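Local coordinates for protein VAL-1 (Chlorella virus, PDB 3GNE) that probably cleaves alginate by beta-elimination, as a viral alginate lyase of polysaccharide lyase family 14, at residues S18-S29 with V56-D66. Numbering follows the deposited sequence. Where two conformers were deposited one is given.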
ATOM      1  N   SER A  18      -2.163 -16.408  11.029  1.00 11.33           N
ATOM      2  CA  SER A  18      -2.144 -16.939   9.682  1.00 11.56           C
ATOM      3  C   SER A  18      -1.645 -15.892   8.697  1.00 10.51           C
ATOM      4  O   SER A  18      -1.496 -16.256   7.503  1.00 11.61           O
ATOM      5  CB  SER A  18      -3.525 -17.397   9.245  1.00 12.02           C
ATOM      6  OG  SER A  18      -4.379 -16.268   9.177  1.00 13.61           O
ATOM      7  N   TRP A  19      -1.407 -14.649   9.103  1.00  9.71           N
ATOM      8  CA  TRP A  19      -0.843 -13.685   8.158  1.00  9.15           C
ATOM      9  C   TRP A  19       0.652 -13.909   7.918  1.00  9.27           C
ATOM     10  O   TRP A  19       1.185 -13.358   6.916  1.00  9.60           O
ATOM     11  CB  TRP A  19      -1.062 -12.228   8.641  1.00  9.46           C
ATOM     12  CG  TRP A  19      -2.413 -11.749   8.200  1.00  8.84           C
ATOM     13  CD1 TRP A  19      -3.598 -12.436   8.259  1.00 11.44           C
ATOM     14  CD2 TRP A  19      -2.723 -10.485   7.625  1.00 10.02           C
ATOM     15  NE1 TRP A  19      -4.630 -11.670   7.747  1.00 12.96           N
ATOM     16  CE2 TRP A  19      -4.101 -10.458   7.351  1.00 11.15           C
ATOM     17  CE3 TRP A  19      -1.937  -9.357   7.304  1.00 10.41           C
ATOM     18  CZ2 TRP A  19      -4.731  -9.352   6.784  1.00 11.94           C
ATOM     19  CZ3 TRP A  19      -2.574  -8.258   6.734  1.00 10.81           C
ATOM     20  CH2 TRP A  19      -3.968  -8.264   6.468  1.00 12.63           C
ATOM     21  N   ASN A  20       1.357 -14.647   8.787  1.00  9.23           N
ATOM     22  CA  ASN A  20       2.803 -14.869   8.565  1.00  9.53           C
ATOM     23  C   ASN A  20       3.532 -13.519   8.423  1.00  9.88           C
ATOM     24  O   ASN A  20       4.236 -13.253   7.439  1.00 11.29           O
ATOM     25  CB  ASN A  20       3.037 -15.743   7.357  1.00 10.49           C
ATOM     26  CG  ASN A  20       2.142 -16.996   7.367  1.00 10.79           C
ATOM     27  OD1 ASN A  20       1.385 -17.262   6.418  1.00 14.50           O
ATOM     28  ND2 ASN A  20       2.297 -17.736   8.434  1.00  9.83           N
ATOM     29  N   VAL A  21       3.324 -12.685   9.438  1.00  8.64           N
ATOM     30  CA  VAL A  21       3.944 -11.348   9.437  1.00  7.96           C
ATOM     31  C   VAL A  21       5.417 -11.462   9.756  1.00  7.61           C
ATOM     32  O   VAL A  21       5.792 -12.185  10.677  1.00 10.34           O
ATOM     33  CB  VAL A  21       3.273 -10.462  10.477  1.00  8.42           C
ATOM     34  CG1 VAL A  21       4.013  -9.148  10.657  1.00 10.30           C
ATOM     35  CG2 VAL A  21       1.821 -10.161  10.022  1.00 11.04           C
ATOM     36  N   ASP A  22       6.213 -10.748   8.973  1.00  6.85           N
ATOM     37  CA  ASP A  22       7.664 -10.770   9.194  1.00  7.63           C
ATOM     38  C   ASP A  22       8.190  -9.340   8.972  1.00  7.30           C
ATOM     39  O   ASP A  22       7.457  -8.465   8.476  1.00  8.30           O
ATOM     40  CB  ASP A  22       8.332 -11.754   8.244  1.00  9.07           C
ATOM     41  CG  ASP A  22       9.685 -12.280   8.681  1.00  8.45           C
ATOM     42  OD1 ASP A  22      10.151 -12.033   9.816  1.00  8.01           O
ATOM     43  OD2 ASP A  22      10.315 -13.012   7.847  1.00 12.76           O
ATOM     44  N   GLY A  23       9.434  -9.109   9.324  1.00  6.86           N
ATOM     45  CA  GLY A  23      10.045  -7.820   8.998  1.00  7.26           C
ATOM     46  C   GLY A  23       9.368  -6.646   9.677  1.00  7.32           C
ATOM     47  O   GLY A  23       9.302  -5.546   9.077  1.00  8.97           O
ATOM     48  N   VAL A  24       8.878  -6.802  10.884  1.00  7.47           N
ATOM     49  CA  VAL A  24       8.181  -5.663  11.556  1.00  7.24           C
ATOM     50  C   VAL A  24       9.206  -4.635  11.984  1.00  7.84           C
ATOM     51  O   VAL A  24      10.110  -4.926  12.780  1.00  8.46           O
ATOM     52  CB  VAL A  24       7.387  -6.170  12.751  1.00  7.61           C
ATOM     53  CG1 VAL A  24       6.605  -5.013  13.412  1.00 10.52           C
ATOM     54  CG2 VAL A  24       6.408  -7.291  12.360  1.00  8.70           C
ATOM     55  N   ASN A  25       9.064  -3.432  11.468  1.00  7.38           N
ATOM     56  CA  ASN A  25       9.852  -2.302  12.021  1.00  8.46           C
ATOM     57  C   ASN A  25       8.847  -1.443  12.791  1.00  7.81           C
ATOM     58  O   ASN A  25       8.090  -0.687  12.168  1.00  8.44           O
ATOM     59  CB  ASN A  25      10.506  -1.464  10.949  1.00  9.08           C
ATOM     60  CG  ASN A  25      11.608  -2.156  10.269  1.00  9.73           C
ATOM     61  OD1 ASN A  25      12.793  -1.899  10.492  1.00 13.92           O
ATOM     62  ND2 ASN A  25      11.274  -3.123   9.420  1.00 11.81           N
ATOM     63  N   MET A  26       8.841  -1.596  14.120  1.00  8.22           N
ATOM     64  CA  MET A  26       7.888  -0.820  14.930  0.50  8.68           C
ATOM     65  C   MET A  26       8.365   0.632  15.111  1.00  7.32           C
ATOM     66  O   MET A  26       7.519   1.505  15.238  1.00  9.11           O
ATOM     67  CB  MET A  26       7.667  -1.431  16.312  0.50  8.68           C
ATOM     68  CG  MET A  26       6.888  -2.740  16.321  0.50  5.77           C
ATOM     69  SD  MET A  26       5.333  -2.702  15.461  0.50  8.97           S
ATOM     70  CE  MET A  26       4.227  -1.642  16.390  0.50 12.26           C
ATOM     71  N   LYS A  27       9.668   0.837  15.130  1.00  8.28           N
ATOM     72  CA  LYS A  27      10.188   2.219  15.250  1.00  8.44           C
ATOM     73  C   LYS A  27       9.625   2.815  16.530  1.00 10.00           C
ATOM     74  O   LYS A  27       9.759   2.189  17.613  1.00 10.59           O
ATOM     75  CB  LYS A  27       9.920   3.046  13.994  1.00  9.94           C
ATOM     76  CG  LYS A  27      10.606   2.397  12.767  1.00 13.23           C
ATOM     77  CD  LYS A  27      10.186   3.216  11.529  1.00 12.42           C
ATOM     78  CE  LYS A  27      10.717   2.743  10.257  1.00 12.68           C
ATOM     79  NZ  LYS A  27      10.493   3.678   9.161  1.00  9.14           N
ATOM     80  N   LYS A  28       9.012   4.006  16.464  0.50  9.22           N
ATOM     81  CA  LYS A  28       8.384   4.661  17.609  0.50  9.21           C
ATOM     82  C   LYS A  28       6.892   4.403  17.685  0.50  8.50           C
ATOM     83  O   LYS A  28       6.229   5.012  18.523  0.50 10.46           O
ATOM     84  CB  LYS A  28       8.596   6.188  17.532  0.50  8.99           C
ATOM     85  CG  LYS A  28      10.076   6.522  17.797  0.50  9.61           C
ATOM     86  CD  LYS A  28      10.213   8.049  17.807  0.50 12.19           C
ATOM     87  CE  LYS A  28      11.654   8.352  18.226  0.50 12.70           C
ATOM     88  NZ  LYS A  28      11.742   9.790  18.647  0.50 14.26           N
ATOM     89  N   SER A  29       6.401   3.533  16.817  1.00  8.70           N
ATOM     90  CA  SER A  29       4.971   3.206  16.817  1.00  8.83           C
ATOM     91  C   SER A  29       4.650   2.118  17.837  1.00  9.30           C
ATOM     92  O   SER A  29       5.565   1.474  18.362  1.00 12.04           O
ATOM     93  CB  SER A  29       4.556   2.781  15.416  1.00  9.06           C
ATOM     94  OG  SER A  29       4.780   3.866  14.488  1.00  9.05           O
ATOM     95  N   VAL A  56      12.677   9.675  12.659  1.00  9.33           N
ATOM     96  CA  VAL A  56      12.056   8.366  12.777  1.00  8.37           C
ATOM     97  C   VAL A  56      10.560   8.531  12.541  1.00  8.18           C
ATOM     98  O   VAL A  56       9.887   9.359  13.158  1.00  8.94           O
ATOM     99  CB  VAL A  56      12.304   7.772  14.186  1.00  9.15           C
ATOM    100  CG1 VAL A  56      11.626   6.421  14.323  1.00 10.79           C
ATOM    101  CG2 VAL A  56      13.808   7.633  14.418  1.00 12.87           C
ATOM    102  N   GLY A  57      10.014   7.694  11.641  1.00  7.34           N
ATOM    103  CA  GLY A  57       8.579   7.798  11.485  1.00  8.90           C
ATOM    104  C   GLY A  57       7.947   6.579  10.872  1.00  8.08           C
ATOM    105  O   GLY A  57       8.533   5.862  10.047  1.00  8.83           O
ATOM    106  N   GLY A  58       6.721   6.341  11.291  1.00  7.32           N
ATOM    107  CA  GLY A  58       5.872   5.275  10.756  1.00  7.55           C
ATOM    108  C   GLY A  58       6.218   3.918  11.327  1.00  7.86           C
ATOM    109  O   GLY A  58       6.800   3.788  12.385  1.00  8.24           O
ATOM    110  N   PHE A  59       5.830   2.891  10.539  1.00  7.10           N
ATOM    111  CA  PHE A  59       6.142   1.501  10.898  1.00  6.42           C
ATOM    112  C   PHE A  59       5.950   0.677   9.634  1.00  7.21           C
ATOM    113  O   PHE A  59       5.286   1.132   8.696  1.00  7.49           O
ATOM    114  CB  PHE A  59       5.315   0.948  12.066  1.00  7.59           C
ATOM    115  CG  PHE A  59       3.838   0.683  11.770  1.00  7.90           C
ATOM    116  CD1 PHE A  59       3.417  -0.637  11.629  1.00  9.02           C
ATOM    117  CD2 PHE A  59       2.902   1.699  11.636  1.00  8.07           C
ATOM    118  CE1 PHE A  59       2.089  -0.966  11.370  1.00  8.63           C
ATOM    119  CE2 PHE A  59       1.559   1.401  11.381  1.00  8.67           C
ATOM    120  CZ  PHE A  59       1.177   0.082  11.249  1.00 10.16           C
ATOM    121  N   SER A  60       6.519  -0.524   9.666  1.00  6.83           N
ATOM    122  CA  SER A  60       6.399  -1.398   8.493  1.00  7.41           C
ATOM    123  C   SER A  60       6.294  -2.845   8.934  1.00  7.28           C
ATOM    124  O   SER A  60       6.689  -3.202  10.022  1.00  7.76           O
ATOM    125  CB  SER A  60       7.620  -1.187   7.573  1.00  7.18           C
ATOM    126  OG  SER A  60       8.787  -1.652   8.199  1.00  8.95           O
ATOM    127  N   PHE A  61       5.788  -3.648   7.969  1.00  7.24           N
ATOM    128  CA  PHE A  61       5.838  -5.115   8.130  1.00  6.97           C
ATOM    129  C   PHE A  61       5.505  -5.721   6.772  1.00  7.11           C
ATOM    130  O   PHE A  61       4.925  -5.063   5.933  1.00  8.29           O
ATOM    131  CB  PHE A  61       4.869  -5.637   9.206  1.00  7.24           C
ATOM    132  CG  PHE A  61       3.404  -5.393   8.941  1.00  8.15           C
ATOM    133  CD1 PHE A  61       2.660  -6.391   8.274  1.00  8.17           C
ATOM    134  CD2 PHE A  61       2.752  -4.256   9.391  1.00  8.80           C
ATOM    135  CE1 PHE A  61       1.308  -6.230   8.066  1.00  8.70           C
ATOM    136  CE2 PHE A  61       1.391  -4.042   9.151  1.00  8.95           C
ATOM    137  CZ  PHE A  61       0.699  -5.059   8.491  1.00  9.80           C
ATOM    138  N   SER A  62       5.863  -7.004   6.591  0.50  6.02           N
ATOM    139  CA  SER A  62       5.332  -7.710   5.423  0.50  5.42           C
ATOM    140  C   SER A  62       4.490  -8.879   5.927  0.50  6.59           C
ATOM    141  O   SER A  62       4.577  -9.262   7.096  0.50 10.34           O
ATOM    142  CB  SER A  62       6.460  -8.210   4.524  0.50  5.56           C
ATOM    143  OG  SER A  62       7.303  -9.115   5.247  0.50  4.28           O
ATOM    144  N   ALA A  63       3.694  -9.420   4.999  1.00  7.66           N
ATOM    145  CA  ALA A  63       2.879 -10.568   5.336  1.00  7.90           C
ATOM    146  C   ALA A  63       2.623 -11.360   4.072  1.00  8.75           C
ATOM    147  O   ALA A  63       2.451 -10.794   2.985  1.00  8.89           O
ATOM    148  CB  ALA A  63       1.555 -10.158   5.951  1.00  9.58           C
ATOM    149  N   VAL A  64       2.534 -12.664   4.207  1.00  9.27           N
ATOM    150  CA  VAL A  64       2.124 -13.561   3.104  1.00 10.00           C
ATOM    151  C   VAL A  64       1.007 -14.426   3.678  1.00  9.58           C
ATOM    152  O   VAL A  64       1.242 -15.553   4.126  1.00 10.60           O
ATOM    153  CB  VAL A  64       3.299 -14.386   2.562  1.00 10.46           C
ATOM    154  CG1 VAL A  64       2.866 -15.168   1.345  1.00 12.60           C
ATOM    155  CG2 VAL A  64       4.511 -13.505   2.148  1.00 10.90           C
ATOM    156  N   PRO A  65      -0.219 -13.914   3.783  1.00  9.65           N
ATOM    157  CA  PRO A  65      -1.211 -14.645   4.564  1.00 10.19           C
ATOM    158  C   PRO A  65      -1.647 -15.934   3.940  1.00 10.43           C
ATOM    159  O   PRO A  65      -1.786 -16.069   2.720  1.00 12.44           O
ATOM    160  CB  PRO A  65      -2.352 -13.642   4.719  1.00 10.41           C
ATOM    161  CG  PRO A  65      -1.616 -12.296   4.537  1.00 10.51           C
ATOM    162  CD  PRO A  65      -0.658 -12.573   3.370  1.00 10.15           C
ATOM    163  N   ASP A  66      -1.902 -16.908   4.858  1.00  9.62           N
ATOM    164  CA  ASP A  66      -2.547 -18.137   4.364  1.00  9.88           C
ATOM    165  C   ASP A  66      -3.874 -17.777   3.714  1.00 11.07           C
ATOM    166  O   ASP A  66      -4.704 -17.086   4.327  1.00 12.57           O
ATOM    167  CB  ASP A  66      -2.795 -19.046   5.543  1.00  9.56           C
ATOM    168  CG  ASP A  66      -1.544 -19.379   6.305  1.00 10.64           C
ATOM    169  OD1 ASP A  66      -0.411 -19.305   5.773  1.00 12.65           O
ATOM    170  OD2 ASP A  66      -1.662 -19.800   7.461  1.00 11.85           O
TER
HETATM  171  O   HOH W   1      -4.784 -15.375   6.462  1.00 13.11           O
HETATM  172  O   HOH W   2      11.878   5.974  10.066  1.00 11.44           O
HETATM  173  O   HOH W   3       7.865   5.554  14.312  1.00  9.41           O
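W19 and P65 pack together at one end of an antiparallel edge pair, strands 21-25 and 59-63, in a beta-sandwich consistent with the concanavalin-like clan; with A63, V21 and F61 they make up the apolar centre. P65 CG stands over the indole, 3.9 Å from the centroid of the five-membered ring and 20° off its normal, which defines a CH-pi contact; A63 CB touches W19 CE3 at 3.8 Å. Farther along the pair, V21 CG1 lies 3.9 Å from F61 CD1. F61 CB separately meets V24 CG2 at 3.9 Å, while the F61 ring meets W217 on strand 212-221, the next strand of the sheet.

The N-to-C directions of the two strand segments are 176° apart, antiparallel. D22 and S62 exchange two backbone hydrogen bonds, as do N25 and S60, yet G23 and V24 lie between D22 and N25, whereas F61 alone lies between S62 and S60: a beta bulge, G23 and V24 standing opposite F61. On the other face from V21 and A63, N25 ND2 reaches S60 OG only weakly.

Beyond the strands, M26 to S29 form a type II' turn. Two side chains from this turn hydrogen-bond to backbone carbonyls of 56-66: the extended K27 chain delivers NZ to G57 O at 3.1 Å, and S29 OG donates to G58 O at 2.9 Å from 72° out of the carbonyl plane.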